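Local coordinates for CdnC (Chryseobacterium gregarium DSM 19109, PDB 7MGV), which is an ATP-grasp ligase that installs single and bicyclic omega-ester macrocycles in a ribosomally made precursor peptide, at residues L236-V241 against V245-I250; F284-L289 against I300-S305; G319-L324 against R332-I337. One frame throughout, in Å; residues are numbered along the deposited sequence.

Contact 1. Residues L236-V241 against V245-I250; sequences LRITVV and VYAFEI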
loop_
_atom_site.group_PDB
_atom_site.type_symbol
_atom_site.label_atom_id
_atom_site.label_comp_id
_atom_site.label_asym_id
_atom_site.label_seq_id
_atom_site.Cartn_x
_atom_site.Cartn_y
_atom_site.Cartn_z
ATOM N N LEU A 236 -20.574 -16.942 9.905
ATOM C CA LEU A 236 -20.605 -17.090 8.455
ATOM C C LEU A 236 -19.267 -16.708 7.844
ATOM O O LEU A 236 -18.701 -15.661 8.180
ATOM C CB LEU A 236 -21.704 -16.223 7.832
ATOM C CG LEU A 236 -23.159 -16.465 8.233
ATOM C CD1 LEU A 236 -24.052 -15.408 7.609
ATOM C CD2 LEU A 236 -23.602 -17.848 7.813
ATOM N N ARG A 237 -18.785 -17.550 6.931
ATOM C CA ARG A 237 -17.675 -17.232 6.042
ATOM C C ARG A 237 -18.191 -17.267 4.611
ATOM O O ARG A 237 -18.746 -18.280 4.175
ATOM C CB ARG A 237 -16.518 -18.222 6.199
ATOM C CG ARG A 237 -15.999 -18.379 7.614
ATOM C CD ARG A 237 -14.841 -17.439 7.892
ATOM N NE ARG A 237 -14.816 -17.003 9.285
ATOM C CZ ARG A 237 -13.863 -17.323 10.154
ATOM N NH1 ARG A 237 -12.845 -18.086 9.777
ATOM N NH2 ARG A 237 -13.925 -16.880 11.403
ATOM N N ILE A 238 -18.004 -16.174 3.880
ATOM C CA ILE A 238 -18.500 -16.059 2.513
ATOM C C ILE A 238 -17.309 -15.823 1.598
ATOM O O ILE A 238 -16.653 -14.777 1.675
ATOM C CB ILE A 238 -19.539 -14.940 2.370
ATOM C CG1 ILE A 238 -20.684 -15.151 3.362
ATOM C CG2 ILE A 238 -20.068 -14.893 0.950
ATOM C CD1 ILE A 238 -21.546 -13.928 3.575
ATOM N N THR A 239 -17.024 -16.793 0.736
ATOM C CA THR A 239 -15.994 -16.664 -0.286
ATOM C C THR A 239 -16.656 -16.236 -1.589
ATOM O O THR A 239 -17.576 -16.903 -2.073
ATOM C CB THR A 239 -15.230 -17.975 -0.473
ATOM O OG1 THR A 239 -14.913 -18.534 0.809
ATOM C CG2 THR A 239 -13.943 -17.735 -1.247
ATOM N N VAL A 240 -16.192 -15.127 -2.152
ATOM C CA VAL A 240 -16.729 -14.583 -3.391
ATOM C C VAL A 240 -15.629 -14.627 -4.437
ATOM O O VAL A 240 -14.554 -14.043 -4.239
ATOM C CB VAL A 240 -17.251 -13.150 -3.210
ATOM C CG1 VAL A 240 -18.112 -12.750 -4.397
ATOM C CG2 VAL A 240 -18.027 -13.041 -1.915
ATOM N N VAL A 241 -15.898 -15.324 -5.539
ATOM C CA VAL A 241 -15.011 -15.385 -6.696
ATOM C C VAL A 241 -15.802 -14.815 -7.867
ATOM O O VAL A 241 -16.671 -15.493 -8.431
ATOM C CB VAL A 241 -14.530 -16.810 -6.991
ATOM C CG1 VAL A 241 -13.515 -16.801 -8.127
ATOM C CG2 VAL A 241 -13.939 -17.445 -5.739
ATOM N N VAL A 245 -20.795 -16.966 -5.226
ATOM C CA VAL A 245 -20.871 -16.769 -3.784
ATOM C C VAL A 245 -20.968 -18.136 -3.121
ATOM O O VAL A 245 -21.877 -18.918 -3.426
ATOM C CB VAL A 245 -22.070 -15.888 -3.401
ATOM C CG1 VAL A 245 -22.159 -15.739 -1.892
ATOM C CG2 VAL A 245 -21.972 -14.528 -4.079
ATOM N N TYR A 246 -20.041 -18.421 -2.207
ATOM C CA TYR A 246 -20.036 -19.661 -1.438
ATOM C C TYR A 246 -20.116 -19.290 0.036
ATOM O O TYR A 246 -19.176 -18.706 0.586
ATOM C CB TYR A 246 -18.782 -20.487 -1.724
ATOM C CG TYR A 246 -18.588 -20.844 -3.181
ATOM C CD1 TYR A 246 -17.957 -19.968 -4.054
ATOM C CD2 TYR A 246 -19.032 -22.062 -3.682
ATOM C CE1 TYR A 246 -17.777 -20.292 -5.386
ATOM C CE2 TYR A 246 -18.856 -22.395 -5.012
ATOM C CZ TYR A 246 -18.228 -21.507 -5.859
ATOM O OH TYR A 246 -18.051 -21.833 -7.184
ATOM N N ALA A 247 -21.232 -19.621 0.674
ATOM C CA ALA A 247 -21.455 -19.302 2.076
ATOM C C ALA A 247 -21.339 -20.558 2.925
ATOM O O ALA A 247 -21.876 -21.612 2.573
ATOM C CB ALA A 247 -22.829 -18.660 2.281
ATOM N N PHE A 248 -20.650 -20.435 4.056
ATOM C CA PHE A 248 -20.490 -21.522 5.007
ATOM C C PHE A 248 -20.840 -21.007 6.391
ATOM O O PHE A 248 -20.555 -19.852 6.722
ATOM C CB PHE A 248 -19.062 -22.076 4.993
ATOM C CG PHE A 248 -18.606 -22.532 3.639
ATOM C CD1 PHE A 248 -18.771 -23.850 3.249
ATOM C CD2 PHE A 248 -18.014 -21.644 2.756
ATOM C CE1 PHE A 248 -18.354 -24.275 2.002
ATOM C CE2 PHE A 248 -17.595 -22.062 1.508
ATOM C CZ PHE A 248 -17.766 -23.379 1.130
ATOM N N GLU A 249 -21.452 -21.868 7.198
ATOM C CA GLU A 249 -21.948 -21.468 8.502
ATOM C C GLU A 249 -21.538 -22.470 9.570
ATOM O O GLU A 249 -21.368 -23.665 9.306
ATOM C CB GLU A 249 -23.479 -21.314 8.500
ATOM C CG GLU A 249 -24.252 -22.606 8.716
ATOM C CD GLU A 249 -25.753 -22.392 8.726
ATOM O OE1 GLU A 249 -26.215 -21.370 8.175
ATOM O OE2 GLU A 249 -26.473 -23.247 9.285
ATOM N N ILE A 250 -21.346 -21.942 10.774
ATOM C CA ILE A 250 -21.320 -22.721 12.004
ATOM C C ILE A 250 -22.515 -22.273 12.831
ATOM O O ILE A 250 -22.591 -21.105 13.237
ATOM C CB ILE A 250 -20.012 -22.538 12.790
ATOM C CG1 ILE A 250 -18.839 -23.165 12.039
ATOM C CG2 ILE A 250 -20.139 -23.156 14.175
ATOM C CD1 ILE A 250 -17.541 -23.151 12.821
#

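Contact 2. Residues F284-L289 against I300-S305; sequences FMILEL and IDMIVS. With ADP (adenosine-5'-diphosphate), chain F.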
loop_
_atom_site.group_PDB
_atom_site.type_symbol
_atom_site.label_atom_id
_atom_site.label_comp_id
_atom_site.label_asym_id
_atom_site.label_seq_id
_atom_site.Cartn_x
_atom_site.Cartn_y
_atom_site.Cartn_z
ATOM N N PHE A 284 -26.855 -9.943 -2.372
ATOM C CA PHE A 284 -26.834 -8.731 -3.183
ATOM C C PHE A 284 -25.850 -7.716 -2.615
ATOM O O PHE A 284 -25.045 -7.129 -3.350
ATOM C CB PHE A 284 -28.244 -8.139 -3.257
ATOM C CG PHE A 284 -28.340 -6.878 -4.069
ATOM C CD1 PHE A 284 -28.572 -6.933 -5.432
ATOM C CD2 PHE A 284 -28.214 -5.635 -3.466
ATOM C CE1 PHE A 284 -28.667 -5.775 -6.183
ATOM C CE2 PHE A 284 -28.306 -4.474 -4.211
ATOM C CZ PHE A 284 -28.533 -4.545 -5.572
ATOM N N MET A 285 -25.888 -7.510 -1.297
ATOM C CA MET A 285 -25.001 -6.528 -0.683
ATOM C C MET A 285 -23.548 -6.996 -0.679
ATOM O O MET A 285 -22.634 -6.172 -0.768
ATOM C CB MET A 285 -25.480 -6.205 0.731
ATOM C CG MET A 285 -26.715 -5.315 0.754
ATOM S SD MET A 285 -27.130 -4.694 2.393
ATOM C CE MET A 285 -27.641 -6.207 3.205
ATOM N N ILE A 286 -23.313 -8.308 -0.597
ATOM C CA ILE A 286 -21.950 -8.831 -0.706
ATOM C C ILE A 286 -21.381 -8.545 -2.094
ATOM O O ILE A 286 -20.248 -8.056 -2.247
ATOM C CB ILE A 286 -21.935 -10.338 -0.394
ATOM C CG1 ILE A 286 -22.251 -10.592 1.082
ATOM C CG2 ILE A 286 -20.603 -10.941 -0.773
ATOM C CD1 ILE A 286 -21.066 -10.425 2.005
ATOM N N LEU A 287 -22.160 -8.867 -3.131
ATOM C CA LEU A 287 -21.730 -8.574 -4.494
ATOM C C LEU A 287 -21.527 -7.077 -4.691
ATOM O O LEU A 287 -20.597 -6.655 -5.388
ATOM C CB LEU A 287 -22.746 -9.122 -5.495
ATOM C CG LEU A 287 -22.797 -10.647 -5.612
ATOM C CD1 LEU A 287 -24.022 -11.088 -6.396
ATOM C CD2 LEU A 287 -21.527 -11.180 -6.256
ATOM N N GLU A 288 -22.372 -6.255 -4.063
ATOM C CA GLU A 288 -22.199 -4.810 -4.158
ATOM C C GLU A 288 -20.932 -4.342 -3.453
ATOM O O GLU A 288 -20.295 -3.385 -3.901
ATOM C CB GLU A 288 -23.418 -4.095 -3.582
ATOM C CG GLU A 288 -23.400 -2.592 -3.785
ATOM C CD GLU A 288 -24.735 -1.949 -3.475
ATOM O OE1 GLU A 288 -24.790 -0.705 -3.385
ATOM O OE2 GLU A 288 -25.729 -2.690 -3.320
ATOM N N LEU A 289 -20.559 -4.987 -2.345
ATOM C CA LEU A 289 -19.303 -4.654 -1.679
ATOM C C LEU A 289 -18.119 -4.935 -2.594
ATOM O O LEU A 289 -17.221 -4.093 -2.757
ATOM C CB LEU A 289 -19.183 -5.443 -0.375
ATOM C CG LEU A 289 -17.882 -5.320 0.422
ATOM C CD1 LEU A 289 -17.728 -3.920 0.996
ATOM C CD2 LEU A 289 -17.838 -6.363 1.527
ATOM N N ILE A 300 -15.454 -12.750 3.337
ATOM C CA ILE A 300 -16.225 -11.922 4.256
ATOM C C ILE A 300 -16.585 -12.739 5.488
ATOM O O ILE A 300 -16.956 -13.916 5.384
ATOM C CB ILE A 300 -17.492 -11.371 3.570
ATOM C CG1 ILE A 300 -17.116 -10.420 2.431
ATOM C CG2 ILE A 300 -18.394 -10.662 4.573
ATOM C CD1 ILE A 300 -17.116 -11.066 1.064
ATOM N N ASP A 301 -16.472 -12.115 6.659
ATOM C CA ASP A 301 -16.888 -12.709 7.921
ATOM C C ASP A 301 -18.169 -12.039 8.398
ATOM O O ASP A 301 -18.288 -10.808 8.356
ATOM C CB ASP A 301 -15.792 -12.570 8.981
ATOM C CG ASP A 301 -14.543 -13.357 8.633
ATOM O OD1 ASP A 301 -13.460 -13.027 9.160
ATOM O OD2 ASP A 301 -14.647 -14.304 7.827
ATOM N N MET A 302 -19.128 -12.845 8.847
ATOM C CA MET A 302 -20.390 -12.314 9.339
ATOM C C MET A 302 -20.813 -13.064 10.593
ATOM O O MET A 302 -20.417 -14.207 10.829
ATOM C CB MET A 302 -21.498 -12.395 8.276
ATOM C CG MET A 302 -21.230 -11.571 7.025
ATOM S SD MET A 302 -22.713 -11.297 6.034
ATOM C CE MET A 302 -23.471 -9.938 6.920
ATOM N N ILE A 303 -21.637 -12.398 11.396
ATOM C CA ILE A 303 -22.230 -12.993 12.589
ATOM C C ILE A 303 -23.736 -12.789 12.528
ATOM O O ILE A 303 -24.204 -11.671 12.290
ATOM C CB ILE A 303 -21.655 -12.388 13.886
ATOM C CG1 ILE A 303 -20.148 -12.632 13.972
ATOM C CG2 ILE A 303 -22.357 -12.973 15.103
ATOM C CD1 ILE A 303 -19.492 -11.969 15.167
ATOM N N VAL A 304 -24.493 -13.863 12.732
ATOM C CA VAL A 304 -25.946 -13.789 12.814
ATOM C C VAL A 304 -26.331 -13.874 14.283
ATOM O O VAL A 304 -26.066 -14.885 14.946
ATOM C CB VAL A 304 -26.616 -14.900 11.996
ATOM C CG1 VAL A 304 -28.130 -14.720 12.004
ATOM C CG2 VAL A 304 -26.087 -14.899 10.572
ATOM N N SER A 305 -26.950 -12.805 14.784
ATOM C CA SER A 305 -27.314 -12.683 16.185
ATOM C C SER A 305 -28.530 -13.555 16.495
ATOM O O SER A 305 -29.145 -14.120 15.588
ATOM C CB SER A 305 -27.591 -11.217 16.516
ATOM O OG SER A 305 -28.909 -10.855 16.143
HETATM P PB ADP F . -9.256 -16.475 14.814
HETATM O O1B ADP F . -9.904 -15.461 13.900
HETATM O O2B ADP F . -7.789 -16.702 14.541
HETATM O O3B ADP F . -10.071 -17.730 15.025
HETATM P PA ADP F . -9.415 -14.153 16.336
HETATM O O1A ADP F . -8.600 -13.510 15.238
HETATM O O2A ADP F . -9.256 -13.721 17.774
HETATM O O3A ADP F . -9.289 -15.754 16.251
HETATM O "O5'" ADP F . -10.963 -14.015 15.936
HETATM C "C5'" ADP F . -11.758 -12.942 16.417
HETATM C "C4'" ADP F . -13.086 -13.541 16.855
HETATM O "O4'" ADP F . -13.860 -12.554 17.534
HETATM C "C3'" ADP F . -13.900 -14.046 15.675
HETATM O "O3'" ADP F . -14.086 -15.460 15.788
HETATM C "C2'" ADP F . -15.239 -13.348 15.773
HETATM O "O2'" ADP F . -16.299 -14.305 15.732
HETATM C "C1'" ADP F . -15.219 -12.629 17.111
HETATM N N9 ADP F . -15.757 -11.260 16.960
HETATM C C8 ADP F . -15.242 -10.287 16.183
HETATM N N7 ADP F . -15.981 -9.153 16.271
HETATM C C5 ADP F . -16.996 -9.401 17.122
HETATM C C6 ADP F . -18.143 -8.641 17.665
HETATM N N6 ADP F . -18.361 -7.353 17.304
HETATM N N1 ADP F . -18.964 -9.279 18.529
HETATM C C2 ADP F . -18.760 -10.558 18.897
HETATM N N3 ADP F . -17.740 -11.308 18.446
HETATM C C4 ADP F . -16.844 -10.793 17.571
#

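Contact 3. Residues G319-L324 against R332-I337; sequences GEFFWL and RISKSI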
loop_
_atom_site.group_PDB
_atom_site.type_symbol
_atom_site.label_atom_id
_atom_site.label_comp_id
_atom_site.label_asym_id
_atom_site.label_seq_id
_atom_site.Cartn_x
_atom_site.Cartn_y
_atom_site.Cartn_z
ATOM N N GLY A 319 -7.874 -13.828 2.024
ATOM C CA GLY A 319 -8.294 -14.924 2.878
ATOM C C GLY A 319 -8.142 -16.269 2.186
ATOM O O GLY A 319 -8.403 -16.413 0.990
ATOM N N GLU A 320 -7.704 -17.262 2.955
ATOM C CA GLU A 320 -7.574 -18.609 2.425
ATOM C C GLU A 320 -8.948 -19.232 2.209
ATOM O O GLU A 320 -9.932 -18.867 2.857
ATOM C CB GLU A 320 -6.741 -19.482 3.364
ATOM C CG GLU A 320 -5.405 -19.929 2.779
ATOM C CD GLU A 320 -5.558 -20.831 1.563
ATOM O OE1 GLU A 320 -6.637 -21.439 1.395
ATOM O OE2 GLU A 320 -4.595 -20.933 0.771
ATOM N N PHE A 321 -9.005 -20.189 1.284
ATOM C CA PHE A 321 -10.257 -20.825 0.906
ATOM C C PHE A 321 -10.180 -22.341 0.821
ATOM O O PHE A 321 -11.230 -22.981 0.692
ATOM C CB PHE A 321 -10.741 -20.286 -0.449
ATOM C CG PHE A 321 -9.871 -20.693 -1.605
ATOM C CD1 PHE A 321 -10.189 -21.802 -2.373
ATOM C CD2 PHE A 321 -8.733 -19.970 -1.921
ATOM C CE1 PHE A 321 -9.390 -22.183 -3.432
ATOM C CE2 PHE A 321 -7.930 -20.346 -2.981
ATOM C CZ PHE A 321 -8.261 -21.454 -3.737
ATOM N N PHE A 322 -8.984 -22.933 0.884
ATOM C CA PHE A 322 -8.840 -24.365 0.641
ATOM C C PHE A 322 -9.601 -25.192 1.670
ATOM O O PHE A 322 -10.235 -26.196 1.326
ATOM C CB PHE A 322 -7.360 -24.744 0.645
ATOM C CG PHE A 322 -7.055 -26.000 -0.114
ATOM C CD1 PHE A 322 -5.979 -26.795 0.242
ATOM C CD2 PHE A 322 -7.844 -26.386 -1.185
ATOM C CE1 PHE A 322 -5.696 -27.953 -0.456
ATOM C CE2 PHE A 322 -7.566 -27.542 -1.887
ATOM C CZ PHE A 322 -6.490 -28.327 -1.523
ATOM N N TRP A 323 -9.543 -24.785 2.939
ATOM C CA TRP A 323 -10.205 -25.538 4.000
ATOM C C TRP A 323 -11.706 -25.641 3.761
ATOM O O TRP A 323 -12.317 -26.681 4.041
ATOM C CB TRP A 323 -9.910 -24.897 5.358
ATOM C CG TRP A 323 -10.238 -23.423 5.448
ATOM C CD1 TRP A 323 -9.816 -22.428 4.610
ATOM C CD2 TRP A 323 -11.042 -22.787 6.449
ATOM N NE1 TRP A 323 -10.317 -21.217 5.021
ATOM C CE2 TRP A 323 -11.071 -21.410 6.149
ATOM C CE3 TRP A 323 -11.741 -23.248 7.567
ATOM C CZ2 TRP A 323 -11.774 -20.492 6.925
ATOM C CZ3 TRP A 323 -12.437 -22.335 8.337
ATOM C CH2 TRP A 323 -12.449 -20.972 8.013
ATOM N N LEU A 324 -12.318 -24.577 3.241
ATOM C CA LEU A 324 -13.734 -24.608 2.897
ATOM C C LEU A 324 -13.992 -25.102 1.478
ATOM O O LEU A 324 -15.071 -25.645 1.207
ATOM C CB LEU A 324 -14.353 -23.221 3.067
ATOM C CG LEU A 324 -13.948 -22.474 4.339
ATOM C CD1 LEU A 324 -14.290 -20.992 4.230
ATOM C CD2 LEU A 324 -14.637 -23.116 5.532
ATOM N N ARG A 332 -15.297 -26.682 -5.844
ATOM C CA ARG A 332 -16.029 -25.721 -6.661
ATOM C C ARG A 332 -15.408 -24.328 -6.612
ATOM O O ARG A 332 -15.466 -23.597 -7.606
ATOM C CB ARG A 332 -17.493 -25.666 -6.225
ATOM C CG ARG A 332 -18.320 -26.861 -6.681
ATOM C CD ARG A 332 -18.294 -27.016 -8.197
ATOM N NE ARG A 332 -17.310 -28.004 -8.634
ATOM C CZ ARG A 332 -16.990 -28.232 -9.904
ATOM N NH1 ARG A 332 -17.579 -27.543 -10.872
ATOM N NH2 ARG A 332 -16.082 -29.150 -10.205
ATOM N N ILE A 333 -14.815 -23.938 -5.481
ATOM C CA ILE A 333 -14.187 -22.621 -5.398
ATOM C C ILE A 333 -12.931 -22.573 -6.261
ATOM O O ILE A 333 -12.642 -21.559 -6.910
ATOM C CB ILE A 333 -13.883 -22.257 -3.933
ATOM C CG1 ILE A 333 -15.150 -22.359 -3.082
ATOM C CG2 ILE A 333 -13.295 -20.857 -3.840
ATOM C CD1 ILE A 333 -14.924 -22.058 -1.616
ATOM N N SER A 334 -12.163 -23.666 -6.283
ATOM C CA SER A 334 -10.999 -23.729 -7.160
ATOM C C SER A 334 -11.417 -23.652 -8.624
ATOM O O SER A 334 -10.761 -22.982 -9.431
ATOM C CB SER A 334 -10.206 -25.006 -6.890
ATOM O OG SER A 334 -9.743 -25.044 -5.552
ATOM N N LYS A 335 -12.511 -24.327 -8.981
ATOM C CA LYS A 335 -13.032 -24.232 -10.339
ATOM C C LYS A 335 -13.482 -22.812 -10.653
ATOM O O LYS A 335 -13.278 -22.315 -11.766
ATOM C CB LYS A 335 -14.189 -25.213 -10.526
ATOM C CG LYS A 335 -14.857 -25.142 -11.888
ATOM C CD LYS A 335 -14.476 -26.335 -12.750
ATOM C CE LYS A 335 -14.934 -26.148 -14.187
ATOM N NZ LYS A 335 -14.239 -25.007 -14.840
ATOM N N SER A 336 -14.103 -22.138 -9.685
ATOM C CA SER A 336 -14.495 -20.748 -9.889
ATOM C C SER A 336 -13.279 -19.878 -10.175
ATOM O O SER A 336 -13.276 -19.092 -11.133
ATOM C CB SER A 336 -15.260 -20.237 -8.664
ATOM O OG SER A 336 -16.612 -20.648 -8.710
ATOM N N ILE A 337 -12.232 -20.025 -9.359
ATOM C CA ILE A 337 -11.025 -19.223 -9.546
ATOM C C ILE A 337 -10.377 -19.523 -10.892
ATOM O O ILE A 337 -9.909 -18.611 -11.587
ATOM C CB ILE A 337 -10.047 -19.456 -8.381
ATOM C CG1 ILE A 337 -10.666 -18.956 -7.075
ATOM C CG2 ILE A 337 -8.718 -18.752 -8.634
ATOM C CD1 ILE A 337 -9.908 -19.344 -5.839
#

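Contact 1. Residues L236-V241 against V245-I250
The antiparallel beta hairpin of strands 234-241 and 244-251 brings R237 opposite F248 and T239 opposite Y246. These are its hydrogen-bonded pairs. Four backbone bonds join them, R237 N to F248 O, F248 N to R237 O, T239 N to Y246 O and Y246 N to T239 O, each 2.9 Å long. Their N-H...O angles run from 152° to 161°. Between them lies the non-hydrogen-bonded pair I238 and A247, whose CA atoms are 4.4 Å apart. On the face of L236, I238 and V240, the contact is apolar. I238 and V245 lie side by side on a diagonal, with I238 CG2 3.6 Å from V245 CG1. V245 CG1 sits anti to its own backbone N (chi1 178°), as does I238 CG2. L236 CD2 lies alongside the chain of E249, whose carboxylate bonds onward to T276. Helix 280-293 packs against this same face through I238, V240 and V245. The other face carries R237, T239 and the rings of Y246 and F248. R237 forms a salt bridge with D301, and Y246 OH bonds to S336. The Y246 ring presents an edge to the opposite strand, with T239 O in the ring plane and 3.7 Å from Y246 CD1.

Contact 2. Residues F284-L289 against I300-S305
I286 of helix 280-293 and I300 of strand 297-304 reach toward each other tip to tip, and they bury most of this contact. I286 CD1 nests in the fork of I300, near its CG2, CG1 and CD1. The closest of these approaches is I286 CD1 to I300 CG2, at 3.7 Å. I286 CG2 adds a contact to I300 CD1 at 3.9 Å. I300 CG2 is anti to its backbone N (chi1 -65° for CG1), which turns that methyl to the I286 tip. L289, one turn on along the helix, adds its CD2 at 4.2 Å from I300 CG1. M302 SD is a looser neighbour, 4.4 Å from I286 CD1. The contact is wholly apolar. Cutting I300 back to an alanine would probably open a gap under I286 CD1 and take from L289 CD2 its partner on this strand. On the strand's opposite face, I303 points to the nucleotide, its CD1 3.8 Å from C4 of ADP. The helix therefore backs the sheet that borders the ADP pocket. V240 of strand 234-241 and F312 of strand 310-316 also touch I300, while I154 and I158 of helix 148-158 close over L289.

Contact 3. Residues G319-L324 against R332-I337
F321 turns its ring between its own backbone N and carbonyl carbon (chi1 68°), and this sends the ring to helix 332-341. I337 answers with CG1 anti to its carbonyl carbon and an extended chain beyond it, which brings CD1 over the ring. F321 is the N-cap residue of the short helix 322-325, and its ring packs on the first turns of helix 332-341. I337 CD1 makes a CH-pi contact with one face. I337 CD1 lies 3.7 Å from the F321 ring centroid, 24° off the normal. The methyl is shifted toward the rim, which puts I337 CD1 3.4 Å from F321 CZ, the nearest ring atom. S334 OG lies in the ring plane at the edge, 3.6 Å from F321 CE1. That hydroxyl has its polar partner elsewhere, in D325. I333 and F321 run past one another, and I333 CG2 comes obliquely to F321 CD1. I333 CD1 reaches the backbone of L324 more loosely. Beyond it, V241, Y246 and F248 of the hairpin strands also pack on I333. R95 and S35 also touch F321, and R95 forms a salt bridge with E320. The loop ahead of the short helix is held by E320. Its OE1 accepts from two backbone amides, which fixes the carboxylate against the helix start. F321 N meets E320 OE1 from above the carboxylate plane at 2.7 Å. W323 NE1 adds a weak bond to E320 O, and the W323 ring carries L324 CG over its centre, 3.5 Å above the plane. The bond from F322 N to E320 OE1 is nearly straight, 2.8 Å long with an N-H...O angle of 176°.

How the contacts relate
Contact 1 is the middle of the arrangement. Its centre is 9 Å from that of contact 2 and 10 Å from that of contact 3. Strands 234-241 and 297-304 are neighbours in one sheet, joined by probable hydrogen bonds such as I238 O to I300 N at 2.9 Å. V240 CG2 also packs on I286 CG2 at 3.5 Å. Contact 3 lies on the other face of the hairpin, where F248 CZ is 3.5 Å from L324 O and R237 NH1 is 3.4 Å from W323 CH2. Contacts 2 and 3 do not touch; their nearest atoms are about 7 Å apart. ADP is flanked by I303 of contact 2, and the R237 side chain of contact 1 is about 5 Å from it.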